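Local coordinates for protein ATP-dependent DNA helicase (Mycobacterium smegmatis, PDB 5V9X) that couples ATP hydrolysis to 3'-to-5' movement along single-stranded DNA and unwinds RNA:DNA hybrids as a member of a distinctive bacterial helicase family, at residues D370-R375 against G388-A393; E288-S293 against V394-Q399; D112-L117 against V140-G145; L350-H355 against A378-S383. All coordinates share one frame; numbering follows the deposited sequence.

Interaction 1. Residues D370-R375 against G388-A393; sequences DLKSGR and GIDMGA. With ANP (phosphoaminophosphonic acid-adenylate ester), chain C.
The backbones approach most closely where Lys372 faces Met391 (CA to CA 5.2 Å) and Gly374 faces Ala393, at the end of helix 361-372 and beside the loop that leads into strand 394-400. This loop probably corresponds to the later part of helicase motif V in the second RecA-like domain, and the contact illustrates how one side chain can tie such a loop to its own domain and to the first RecA-like domain across the cleft. Lys372 turns at its second torsion (chi2 70°), which carries the rest of its chain over Met391; CD packs on SD, the two side chains crossing at about a right angle. Its NZ then donates to Asp390 O at 2.7 Å, approaching from above the carbonyl plane and 45° out of it. The same ammonium forms a salt bridge with Asp112 OD1 and a hydrogen bond with Asn116 OD1, so it is gripped from both sides of that cleft. Farther inside, Leu371 sets CD2 against Met391 CG at 3.8 Å, while Ala393 CB rests on the bare CA of Gly374, whose positive phi (77°) turns the chain out of the helix. The nucleotide is met by Asp390. With His418 ND1 bonded to its OD1, the carboxylate uses OD2 to accept a hydrogen bond from the ribose hydroxyl O3' of the ATP analogue at 2.6 Å.

Interaction 2. Residues E288-S293 against V394-Q399; sequences EAHNSS and VDLVIQ
Neighbouring parallel strands of the second RecA-like domain, 292-296 and 394-400, meet here, and the chain that leads into the first of them lays His290 against Leu396. The imidazole receives Leu396 over one face: CB stands 4.0 Å from the ring centroid and 16° off the ring normal, a CH-pi contact, and the two side chains cross at about a right angle. Leu396 CD1 lies over the same ring near CE1, whereas CD2 lies near ND1, which is itself hydrogen-bonded to Leu286 O, a bond that would help set how the ring is turned. The backbones are joined through Ser292 O, which accepts from Asp395 N at 3.2 Å. Two CA-H...O contacts accompany it, Val394 CA to Ser292 O at 3.4 Å and Ser293 CA to Leu396 O at 3.2 Å. Asp395 holds its CG between its backbone N and carbonyl carbon (chi1 57°), which swings the carboxylate back toward Asn291. There Asn291 ND2 makes a weak hydrogen bond of 3.3 Å to Asp395 OD2, the amide and carboxylate planes 29° apart. Around this pairing, helix 276-288 packs on Ser293 and Leu396, helix 361-372 reaches Ser292 and Val394 through Leu371, and strand 424-429 lies beside strand 394-400 on its other edge.

Interaction 3. Residues D112-L117 against V140-G145; sequences DVERNL and VGVRSG. With nucleotides of chain B.
Glu114 meets Val140 and Val142 without a single hydrogen bond across the contact, an unusual setting for an acidic side chain. It is the helix-on-sheet packing of the first RecA-like domain, where residues 112-116, in helix 107-116, run almost antiparallel to strand 140-143 (171°), the two short axes 8.9 Å apart at their closest. With CG anti to the backbone N (chi1 176°) and the chain extended beyond it, Glu114 reaches toward the strand and presents its methylenes to the valines. CG is 4.0 Å from Val140 CG1, the two side chains sliding past each other in opposite directions, and CB is 3.7 Å from Val142 CG2. The carboxylate ends against the same methyl of Val142, with OE1 its nearest atom. One turn later, Leu117 CD1 touches Val140 CG1 at 4.2 Å, so this methyl touches two helix residues. Ile164 of the adjacent strand 162-165 adds to the same apolar surface and touches Glu114 as well as both valines. Strand 140-143 is the outermost of its sheet, and its far end turns to the single-stranded DNA. Arg143, bent at its second torsion, brings the edge of its guanidinium group up to the phosphate of DG12 of chain B, where NH2 donates to OP1. Two residues on, the backbone takes over: Gly145 N donates to OP2 of DC10 of chain B at 2.9 Å.

Interaction 4. Residues L350-H355 against A378-S383; sequences LLARAH and AVVATS. With nucleotides of chain B.
Ala354 and His355 pair in parallel with Val380 and Ala381, joining the two strands of a beta-alpha-beta crossover whose connection is helix 361-372. Two sound backbone bonds hold the pairing, Val380 N to Arg353 O at 3.0 Å and His355 N to Val380 O at 3.1 Å, with weaker ones beyond each end. On one face Ala352 CB packs against Ala378 CB (4.0 Å) and Val380 CG2. The other carries Arg353, His355, Val379 and Ala381. Here Val379 puts CG1 between its backbone N and carbonyl carbon (chi1 47°), which leaves CG2 to touch His355 CB at 3.8 Å. The histidine ring itself leads away from the partner strand, its NE2 bonded to Glu368 and its ND1 to Ser384; Arg353 likewise departs, to a salt bridge with Asp370. Just past the pairing, Thr382 turns OG1 (chi1 59°) to donate to OP1 of DT8 of chain B at 2.8 Å, while Ser383 OG lies beside the sugars of DC7 and DT8 of chain B. The turn just after strand 378-381 thus engages the DNA backbone through phosphate and sugar, consistent with binding that depends little on base identity.

Interactions 1, 2 and 4 form a continuous block within the second RecA-like domain, their centres 11 to 12 Å apart. Strands 292-296 and 378-381 tie interaction 2 to interaction 4, with Ser293 O 3.1 Å from Val379 N in a probable hydrogen bond. Helix 361-372 links interaction 4 to interaction 1 through the salt bridge between Arg353 NH2 and Asp370 OD2 (2.6 Å). Interaction 3 belongs to the first RecA-like domain; it touches only interaction 1, where Lys372 NZ lies 2.8 Å from Asp112 OD1, near the ATP analogue that Asp390 contacts directly. Interactions 3 and 4, centres 22 Å apart, hold the DNA separately, so the junction of interaction 1 could couple movements of the two domains, as is thought for related helicases.

Interaction 1. Residues D370-R375 against G388-A393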
# COMPACT_ATOMS: atom_id res chain seq x y z
N ASP A 370 21.23 10.60 11.11
CA ASP A 370 22.12 9.67 11.81
C ASP A 370 22.15 8.29 11.15
O ASP A 370 23.14 7.56 11.32
CB ASP A 370 21.71 9.55 13.28
CG ASP A 370 21.98 10.82 14.06
OD1 ASP A 370 22.76 11.66 13.57
OD2 ASP A 370 21.42 10.97 15.16
N LEU A 371 21.10 7.93 10.42
CA LEU A 371 21.13 6.70 9.64
C LEU A 371 21.96 6.87 8.37
O LEU A 371 22.70 5.96 7.99
CB LEU A 371 19.71 6.26 9.28
CG LEU A 371 19.53 4.95 8.53
CD1 LEU A 371 20.03 3.78 9.36
CD2 LEU A 371 18.07 4.75 8.14
N LYS A 372 21.83 8.03 7.72
CA LYS A 372 22.62 8.31 6.52
C LYS A 372 24.11 8.23 6.80
O LYS A 372 24.88 7.81 5.92
CB LYS A 372 22.24 9.69 5.98
CG LYS A 372 22.70 9.96 4.55
CD LYS A 372 21.92 9.12 3.55
CE LYS A 372 22.12 9.61 2.13
NZ LYS A 372 21.23 8.88 1.18
N SER A 373 24.54 8.61 8.00
CA SER A 373 25.95 8.62 8.36
C SER A 373 26.39 7.36 9.10
O SER A 373 27.58 7.24 9.43
CB SER A 373 26.26 9.86 9.21
OG SER A 373 25.53 9.83 10.42
N GLY A 374 25.48 6.44 9.37
CA GLY A 374 25.82 5.24 10.11
C GLY A 374 25.96 5.43 11.60
O GLY A 374 26.22 4.44 12.31
N ARG A 375 25.80 6.65 12.11
CA ARG A 375 25.85 6.88 13.55
C ARG A 375 24.80 6.05 14.28
O ARG A 375 25.04 5.56 15.39
CB ARG A 375 25.64 8.36 13.86
CG ARG A 375 26.76 9.28 13.39
CD ARG A 375 27.82 9.44 14.45
NE ARG A 375 28.87 10.37 14.04
CZ ARG A 375 30.00 10.57 14.70
NH1 ARG A 375 30.24 9.90 15.83
NH2 ARG A 375 30.90 11.43 14.25
N GLY A 388 12.89 3.54 -1.79
CA GLY A 388 13.75 4.55 -2.38
C GLY A 388 15.00 4.96 -1.65
O GLY A 388 16.03 5.20 -2.30
N ILE A 389 14.95 5.07 -0.32
CA ILE A 389 16.06 5.64 0.44
C ILE A 389 17.34 4.88 0.14
O ILE A 389 17.33 3.67 -0.10
CB ILE A 389 15.76 5.64 1.95
CG1 ILE A 389 15.53 4.22 2.46
CG2 ILE A 389 14.58 6.54 2.26
CD1 ILE A 389 15.53 4.10 3.96
N ASP A 390 18.46 5.61 0.13
CA ASP A 390 19.77 5.07 -0.23
C ASP A 390 20.72 5.28 0.95
O ASP A 390 21.54 6.20 0.96
CB ASP A 390 20.29 5.73 -1.50
CG ASP A 390 21.69 5.31 -1.85
OD1 ASP A 390 21.94 4.08 -1.93
OD2 ASP A 390 22.55 6.19 -2.03
N MET A 391 20.59 4.42 1.96
CA MET A 391 21.43 4.47 3.15
C MET A 391 22.56 3.48 2.96
O MET A 391 22.39 2.27 3.17
CB MET A 391 20.61 4.17 4.40
CG MET A 391 19.36 5.03 4.55
SD MET A 391 19.75 6.77 4.81
CE MET A 391 18.11 7.47 4.96
N GLY A 392 23.74 3.98 2.58
CA GLY A 392 24.88 3.13 2.29
C GLY A 392 25.43 2.38 3.48
O GLY A 392 26.27 1.49 3.29
N ALA A 393 24.99 2.71 4.69
CA ALA A 393 25.47 2.04 5.89
C ALA A 393 24.58 0.87 6.32
O ALA A 393 24.98 0.11 7.20
CB ALA A 393 25.58 3.04 7.05
PG ANP C . 15.52 1.78 -5.43
O1G ANP C . 15.41 1.16 -4.07
O2G ANP C . 14.78 3.17 -5.44
O3G ANP C . 14.86 0.83 -6.51
PB ANP C . 17.34 2.76 -7.27
O1B ANP C . 16.49 4.06 -7.34
O2B ANP C . 16.93 1.83 -8.36
N3B ANP C . 17.15 2.02 -5.79
PA ANP C . 19.44 4.39 -6.71
O1A ANP C . 18.87 4.61 -5.36
O2A ANP C . 19.21 5.55 -7.68
O3A ANP C . 18.84 3.11 -7.44
O5' ANP C . 20.98 4.06 -6.60
C5' ANP C . 21.59 3.01 -5.77
C4' ANP C . 22.94 3.48 -5.29
O4' ANP C . 23.94 3.31 -6.33
C3' ANP C . 22.98 4.97 -4.95
O3' ANP C . 24.00 5.21 -4.00
C2' ANP C . 23.36 5.59 -6.29
O2' ANP C . 23.70 6.99 -6.21
C1' ANP C . 24.40 4.57 -6.77
N9 ANP C . 24.60 4.48 -8.23
C8 ANP C . 23.84 5.04 -9.23
N7 ANP C . 24.26 4.76 -10.44
C5 ANP C . 25.38 3.97 -10.22
C6 ANP C . 26.29 3.35 -11.09
N6 ANP C . 26.21 3.43 -12.42
N1 ANP C . 27.31 2.64 -10.55
C2 ANP C . 27.39 2.56 -9.22
N3 ANP C . 26.60 3.11 -8.29
C4 ANP C . 25.60 3.80 -8.86

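Interaction 2. Residues E288-S293 against V394-Q399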
# COMPACT_ATOMS: atom_id res chain seq x y z
N GLU A 288 23.69 -5.89 16.70
CA GLU A 288 25.05 -5.82 17.22
C GLU A 288 26.06 -6.48 16.29
O GLU A 288 27.25 -6.17 16.37
CB GLU A 288 25.11 -6.46 18.61
CG GLU A 288 24.41 -5.65 19.70
CD GLU A 288 24.43 -6.35 21.06
OE1 GLU A 288 24.70 -7.57 21.10
OE2 GLU A 288 24.17 -5.67 22.07
N ALA A 289 25.60 -7.34 15.42
CA ALA A 289 26.48 -8.00 14.49
C ALA A 289 26.61 -7.30 13.15
O ALA A 289 27.42 -7.70 12.34
CB ALA A 289 26.01 -9.41 14.29
N HIS A 290 25.82 -6.26 12.92
CA HIS A 290 25.83 -5.55 11.64
C HIS A 290 25.94 -4.08 11.87
O HIS A 290 25.58 -3.62 12.93
CB HIS A 290 24.54 -5.79 10.87
CG HIS A 290 24.37 -7.18 10.37
ND1 HIS A 290 23.70 -8.15 11.07
CD2 HIS A 290 24.75 -7.76 9.21
CE1 HIS A 290 23.69 -9.27 10.38
NE2 HIS A 290 24.32 -9.05 9.24
N ASN A 291 26.42 -3.32 10.90
CA ASN A 291 26.58 -1.90 11.09
C ASN A 291 25.34 -1.08 11.32
O ASN A 291 25.22 -0.43 12.32
CB ASN A 291 27.19 -1.32 9.84
CG ASN A 291 28.62 -1.72 9.66
OD1 ASN A 291 29.47 -1.33 10.44
ND2 ASN A 291 28.90 -2.48 8.62
N SER A 292 24.37 -1.19 10.43
CA SER A 292 23.14 -0.44 10.56
C SER A 292 22.09 -1.35 10.06
O SER A 292 22.26 -2.01 9.08
CB SER A 292 23.18 0.84 9.76
OG SER A 292 23.52 1.95 10.56
N SER A 293 20.97 -1.36 10.74
CA SER A 293 19.88 -2.26 10.41
C SER A 293 18.56 -1.50 10.48
O SER A 293 18.38 -0.63 11.33
CB SER A 293 19.84 -3.46 11.36
OG SER A 293 21.14 -4.00 11.53
N VAL A 394 23.40 0.72 5.74
CA VAL A 394 22.47 -0.33 6.13
C VAL A 394 22.86 -1.61 5.39
O VAL A 394 22.76 -1.69 4.16
CB VAL A 394 21.02 0.06 5.83
CG1 VAL A 394 20.08 -1.07 6.22
CG2 VAL A 394 20.65 1.34 6.56
N ASP A 395 23.31 -2.62 6.14
CA ASP A 395 23.62 -3.92 5.56
C ASP A 395 22.75 -5.03 6.15
O ASP A 395 23.11 -6.20 6.09
CB ASP A 395 25.11 -4.26 5.73
CG ASP A 395 25.56 -4.24 7.18
OD1 ASP A 395 24.79 -3.79 8.06
OD2 ASP A 395 26.71 -4.67 7.45
N LEU A 396 21.59 -4.66 6.71
CA LEU A 396 20.64 -5.64 7.23
C LEU A 396 19.27 -5.00 7.31
O LEU A 396 19.14 -3.88 7.81
CB LEU A 396 21.07 -6.16 8.61
CG LEU A 396 20.15 -7.20 9.25
CD1 LEU A 396 20.35 -8.56 8.59
CD2 LEU A 396 20.37 -7.29 10.75
N VAL A 397 18.25 -5.71 6.83
CA VAL A 397 16.85 -5.36 7.06
C VAL A 397 16.19 -6.54 7.76
O VAL A 397 16.32 -7.69 7.31
CB VAL A 397 16.11 -5.01 5.76
CG1 VAL A 397 14.61 -4.96 6.01
CG2 VAL A 397 16.60 -3.69 5.20
N ILE A 398 15.50 -6.27 8.86
CA ILE A 398 14.75 -7.28 9.59
C ILE A 398 13.27 -6.96 9.43
O ILE A 398 12.85 -5.81 9.64
CB ILE A 398 15.15 -7.33 11.07
CG1 ILE A 398 16.63 -7.70 11.21
CG2 ILE A 398 14.28 -8.32 11.82
CD1 ILE A 398 17.11 -7.73 12.64
N GLN A 399 12.48 -7.97 9.06
CA GLN A 399 11.04 -7.83 8.88
C GLN A 399 10.35 -8.62 9.97
O GLN A 399 10.44 -9.85 10.01
CB GLN A 399 10.61 -8.30 7.49
CG GLN A 399 9.11 -8.33 7.29
CD GLN A 399 8.48 -6.96 7.39
OE1 GLN A 399 9.03 -5.98 6.89
NE2 GLN A 399 7.33 -6.88 8.05

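Interaction 3. Residues D112-L117 against V140-G145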
# COMPACT_ATOMS: atom_id res chain seq x y z
N ASP A 112 15.49 12.28 0.98
CA ASP A 112 16.70 11.55 0.62
C ASP A 112 17.11 11.83 -0.82
O ASP A 112 18.31 11.86 -1.13
CB ASP A 112 16.50 10.05 0.83
CG ASP A 112 17.81 9.30 0.92
OD1 ASP A 112 18.65 9.67 1.77
OD2 ASP A 112 18.00 8.33 0.15
N VAL A 113 16.15 12.04 -1.72
CA VAL A 113 16.48 12.39 -3.10
C VAL A 113 17.14 13.77 -3.14
O VAL A 113 18.10 13.98 -3.89
CB VAL A 113 15.23 12.32 -3.99
CG1 VAL A 113 15.54 12.86 -5.38
CG2 VAL A 113 14.73 10.90 -4.09
N GLU A 114 16.63 14.72 -2.35
CA GLU A 114 17.22 16.05 -2.33
C GLU A 114 18.68 16.00 -1.90
O GLU A 114 19.54 16.66 -2.50
CB GLU A 114 16.44 16.98 -1.41
CG GLU A 114 17.08 18.36 -1.28
CD GLU A 114 16.39 19.25 -0.27
OE1 GLU A 114 15.83 18.72 0.71
OE2 GLU A 114 16.43 20.49 -0.46
N ARG A 115 18.98 15.20 -0.87
CA ARG A 115 20.35 15.10 -0.40
C ARG A 115 21.24 14.40 -1.42
O ARG A 115 22.39 14.80 -1.63
CB ARG A 115 20.38 14.35 0.94
CG ARG A 115 21.76 14.18 1.52
CD ARG A 115 21.69 13.77 2.97
NE ARG A 115 23.02 13.72 3.57
CZ ARG A 115 23.26 13.53 4.86
NH1 ARG A 115 22.25 13.36 5.71
NH2 ARG A 115 24.51 13.51 5.31
N ASN A 116 20.72 13.36 -2.08
CA ASN A 116 21.52 12.59 -3.03
C ASN A 116 21.72 13.31 -4.35
O ASN A 116 22.63 12.94 -5.10
CB ASN A 116 20.88 11.23 -3.27
CG ASN A 116 21.28 10.20 -2.23
OD1 ASN A 116 20.73 10.18 -1.12
ND2 ASN A 116 22.24 9.35 -2.57
N LEU A 117 20.89 14.30 -4.68
CA LEU A 117 21.13 15.08 -5.88
C LEU A 117 22.31 16.03 -5.73
O LEU A 117 22.74 16.63 -6.72
CB LEU A 117 19.88 15.88 -6.27
CG LEU A 117 18.73 15.09 -6.89
CD1 LEU A 117 17.53 16.00 -7.09
CD2 LEU A 117 19.15 14.46 -8.20
N VAL A 140 17.29 23.18 -6.05
CA VAL A 140 16.53 21.99 -5.68
C VAL A 140 15.73 22.30 -4.42
O VAL A 140 16.31 22.69 -3.40
CB VAL A 140 17.44 20.77 -5.44
CG1 VAL A 140 16.60 19.55 -5.09
CG2 VAL A 140 18.33 20.50 -6.64
N GLY A 141 14.41 22.12 -4.49
CA GLY A 141 13.56 22.38 -3.35
C GLY A 141 12.67 21.19 -3.04
O GLY A 141 12.37 20.36 -3.91
N VAL A 142 12.24 21.12 -1.78
CA VAL A 142 11.33 20.08 -1.31
C VAL A 142 10.10 20.77 -0.75
O VAL A 142 10.21 21.63 0.14
CB VAL A 142 11.97 19.17 -0.26
CG1 VAL A 142 10.94 18.21 0.31
CG2 VAL A 142 13.12 18.40 -0.86
N ARG A 143 8.92 20.38 -1.25
CA ARG A 143 7.65 20.86 -0.73
C ARG A 143 6.85 19.66 -0.24
O ARG A 143 6.38 18.86 -1.05
CB ARG A 143 6.88 21.64 -1.79
CG ARG A 143 5.42 21.90 -1.43
CD ARG A 143 5.27 22.69 -0.14
NE ARG A 143 3.88 22.73 0.29
CZ ARG A 143 2.96 23.54 -0.22
NH1 ARG A 143 3.29 24.39 -1.19
NH2 ARG A 143 1.72 23.51 0.23
N SER A 144 6.70 19.55 1.07
CA SER A 144 5.87 18.52 1.69
C SER A 144 5.09 19.18 2.82
O SER A 144 5.14 20.40 3.00
CB SER A 144 6.71 17.34 2.17
OG SER A 144 7.43 17.69 3.34
N GLY A 145 4.39 18.36 3.60
CA GLY A 145 3.68 18.88 4.76
C GLY A 145 4.59 19.45 5.83
O GLY A 145 4.14 20.26 6.64
P DC B 10 2.35 15.66 2.52
OP1 DC B 10 2.47 16.34 1.21
OP2 DC B 10 3.51 15.63 3.45
O5' DC B 10 1.14 16.30 3.33
C5' DC B 10 -0.05 16.65 2.66
C4' DC B 10 -1.07 17.18 3.64
O4' DC B 10 -1.65 16.07 4.38
C3' DC B 10 -0.51 18.14 4.69
O3' DC B 10 -1.22 19.36 4.65
C2' DC B 10 -0.72 17.42 6.02
C1' DC B 10 -1.88 16.50 5.69
N1 DC B 10 -1.97 15.30 6.58
C2 DC B 10 -3.21 14.89 7.05
O2 DC B 10 -4.22 15.52 6.71
N3 DC B 10 -3.28 13.80 7.86
C4 DC B 10 -2.16 13.15 8.19
N4 DC B 10 -2.27 12.09 9.00
C5 DC B 10 -0.88 13.57 7.73
C6 DC B 10 -0.83 14.64 6.93
P DG B 12 -1.02 25.32 1.10
OP1 DG B 12 -0.48 24.68 -0.12
OP2 DG B 12 -0.11 25.71 2.20
O5' DG B 12 -1.83 26.61 0.65
C5' DG B 12 -3.03 26.45 -0.08
C4' DG B 12 -3.91 27.66 0.08
O4' DG B 12 -4.28 27.80 1.47
C3' DG B 12 -3.26 28.98 -0.33
O3' DG B 12 -4.07 29.63 -1.28
C2' DG B 12 -3.14 29.78 0.97
C1' DG B 12 -4.19 29.14 1.86
N9 DG B 12 -3.84 29.17 3.28
C8 DG B 12 -2.60 28.94 3.82
N7 DG B 12 -2.58 29.03 5.13
C5 DG B 12 -3.90 29.32 5.46
C6 DG B 12 -4.49 29.52 6.74
O6 DG B 12 -3.94 29.48 7.85
N1 DG B 12 -5.85 29.80 6.63
C2 DG B 12 -6.55 29.87 5.45
N2 DG B 12 -7.86 30.15 5.55
N3 DG B 12 -6.01 29.68 4.25
C4 DG B 12 -4.68 29.41 4.34

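Interaction 4. Residues L350-H355 against A378-S383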
# COMPACT_ATOMS: atom_id res chain seq x y z
N LEU A 350 21.16 5.74 22.28
CA LEU A 350 20.22 4.63 22.18
C LEU A 350 20.61 3.73 21.02
O LEU A 350 21.05 4.20 19.96
CB LEU A 350 18.80 5.15 21.99
CG LEU A 350 18.18 5.94 23.14
CD1 LEU A 350 16.90 6.62 22.68
CD2 LEU A 350 17.90 5.02 24.31
N LEU A 351 20.47 2.42 21.22
CA LEU A 351 20.78 1.49 20.13
C LEU A 351 19.81 1.66 18.97
O LEU A 351 20.22 1.61 17.80
CB LEU A 351 20.75 0.05 20.64
CG LEU A 351 21.11 -0.99 19.57
CD1 LEU A 351 22.61 -1.01 19.31
CD2 LEU A 351 20.60 -2.38 19.95
N ALA A 352 18.53 1.87 19.27
CA ALA A 352 17.50 1.96 18.25
C ALA A 352 16.65 3.21 18.47
O ALA A 352 16.56 3.74 19.58
CB ALA A 352 16.60 0.72 18.26
N ARG A 353 16.03 3.68 17.39
CA ARG A 353 15.12 4.81 17.45
C ARG A 353 14.00 4.59 16.44
O ARG A 353 14.17 3.89 15.43
CB ARG A 353 15.84 6.14 17.18
CG ARG A 353 16.46 6.75 18.43
CD ARG A 353 16.82 8.20 18.20
NE ARG A 353 18.02 8.35 17.38
CZ ARG A 353 18.33 9.45 16.70
NH1 ARG A 353 17.52 10.49 16.73
NH2 ARG A 353 19.45 9.50 15.99
N ALA A 354 12.85 5.20 16.72
CA ALA A 354 11.65 4.98 15.92
C ALA A 354 11.57 5.97 14.76
O ALA A 354 12.05 7.10 14.84
CB ALA A 354 10.40 5.11 16.79
N HIS A 355 10.94 5.52 13.67
CA HIS A 355 10.61 6.38 12.54
C HIS A 355 9.26 5.95 12.00
O HIS A 355 9.11 4.81 11.54
CB HIS A 355 11.67 6.30 11.44
CG HIS A 355 11.56 7.40 10.42
ND1 HIS A 355 10.68 7.35 9.37
CD2 HIS A 355 12.23 8.58 10.31
CE1 HIS A 355 10.80 8.45 8.64
NE2 HIS A 355 11.74 9.21 9.20
N ALA A 378 20.44 1.09 14.51
CA ALA A 378 19.16 0.45 14.24
C ALA A 378 18.07 1.51 14.23
O ALA A 378 18.08 2.44 15.04
CB ALA A 378 18.84 -0.62 15.29
N VAL A 379 17.13 1.36 13.30
CA VAL A 379 15.92 2.16 13.25
C VAL A 379 14.74 1.22 13.08
O VAL A 379 14.77 0.32 12.23
CB VAL A 379 15.96 3.21 12.12
CG1 VAL A 379 16.42 2.58 10.81
CG2 VAL A 379 14.59 3.87 11.95
N VAL A 380 13.71 1.41 13.90
CA VAL A 380 12.49 0.61 13.84
C VAL A 380 11.44 1.45 13.12
O VAL A 380 10.91 2.41 13.69
CB VAL A 380 12.01 0.19 15.23
CG1 VAL A 380 10.85 -0.78 15.11
CG2 VAL A 380 13.16 -0.43 16.02
N ALA A 381 11.14 1.10 11.87
CA ALA A 381 10.32 1.94 11.02
C ALA A 381 9.08 1.21 10.53
O ALA A 381 9.01 -0.03 10.54
CB ALA A 381 11.12 2.43 9.80
N THR A 382 8.09 1.99 10.12
CA THR A 382 6.94 1.49 9.38
C THR A 382 7.27 1.55 7.89
O THR A 382 8.44 1.60 7.50
CB THR A 382 5.69 2.29 9.74
OG1 THR A 382 5.90 3.67 9.42
CG2 THR A 382 5.37 2.16 11.22
N SER A 383 6.24 1.55 7.03
CA SER A 383 6.46 1.72 5.60
C SER A 383 6.97 3.12 5.24
O SER A 383 7.19 3.39 4.06
CB SER A 383 5.17 1.43 4.83
OG SER A 383 4.11 2.26 5.28
P DC B 7 -0.85 1.68 11.55
OP1 DC B 7 -0.21 1.71 12.89
OP2 DC B 7 -2.21 2.22 11.37
O5' DC B 7 0.13 2.41 10.54
C5' DC B 7 1.28 1.73 10.08
C4' DC B 7 1.63 2.17 8.68
O4' DC B 7 0.71 1.58 7.74
C3' DC B 7 1.54 3.67 8.44
O3' DC B 7 2.84 4.24 8.52
C2' DC B 7 0.94 3.80 7.03
C1' DC B 7 0.73 2.36 6.58
N1 DC B 7 -0.54 2.16 5.84
C2 DC B 7 -0.51 1.91 4.47
O2 DC B 7 0.59 1.85 3.89
N3 DC B 7 -1.68 1.74 3.80
C4 DC B 7 -2.83 1.81 4.46
N4 DC B 7 -3.96 1.64 3.77
C5 DC B 7 -2.88 2.07 5.86
C6 DC B 7 -1.73 2.24 6.51
P DT B 8 3.02 5.82 8.65
OP1 DT B 8 4.38 6.06 9.16
OP2 DT B 8 1.86 6.36 9.40
O5' DT B 8 2.93 6.35 7.15
C5' DT B 8 3.74 5.75 6.14
C4' DT B 8 3.20 6.07 4.76
O4' DT B 8 1.98 5.34 4.52
C3' DT B 8 2.83 7.53 4.54
O3' DT B 8 3.92 8.21 3.94
C2' DT B 8 1.61 7.48 3.59
C1' DT B 8 1.29 5.98 3.48
N1 DT B 8 -0.16 5.66 3.63
C2 DT B 8 -0.85 5.16 2.55
O2 DT B 8 -0.33 4.95 1.47
N3 DT B 8 -2.17 4.90 2.78
C4 DT B 8 -2.87 5.09 3.96
O4 DT B 8 -4.06 4.83 4.08
C5 DT B 8 -2.09 5.63 5.06
C7 DT B 8 -2.73 5.89 6.38
C6 DT B 8 -0.79 5.89 4.84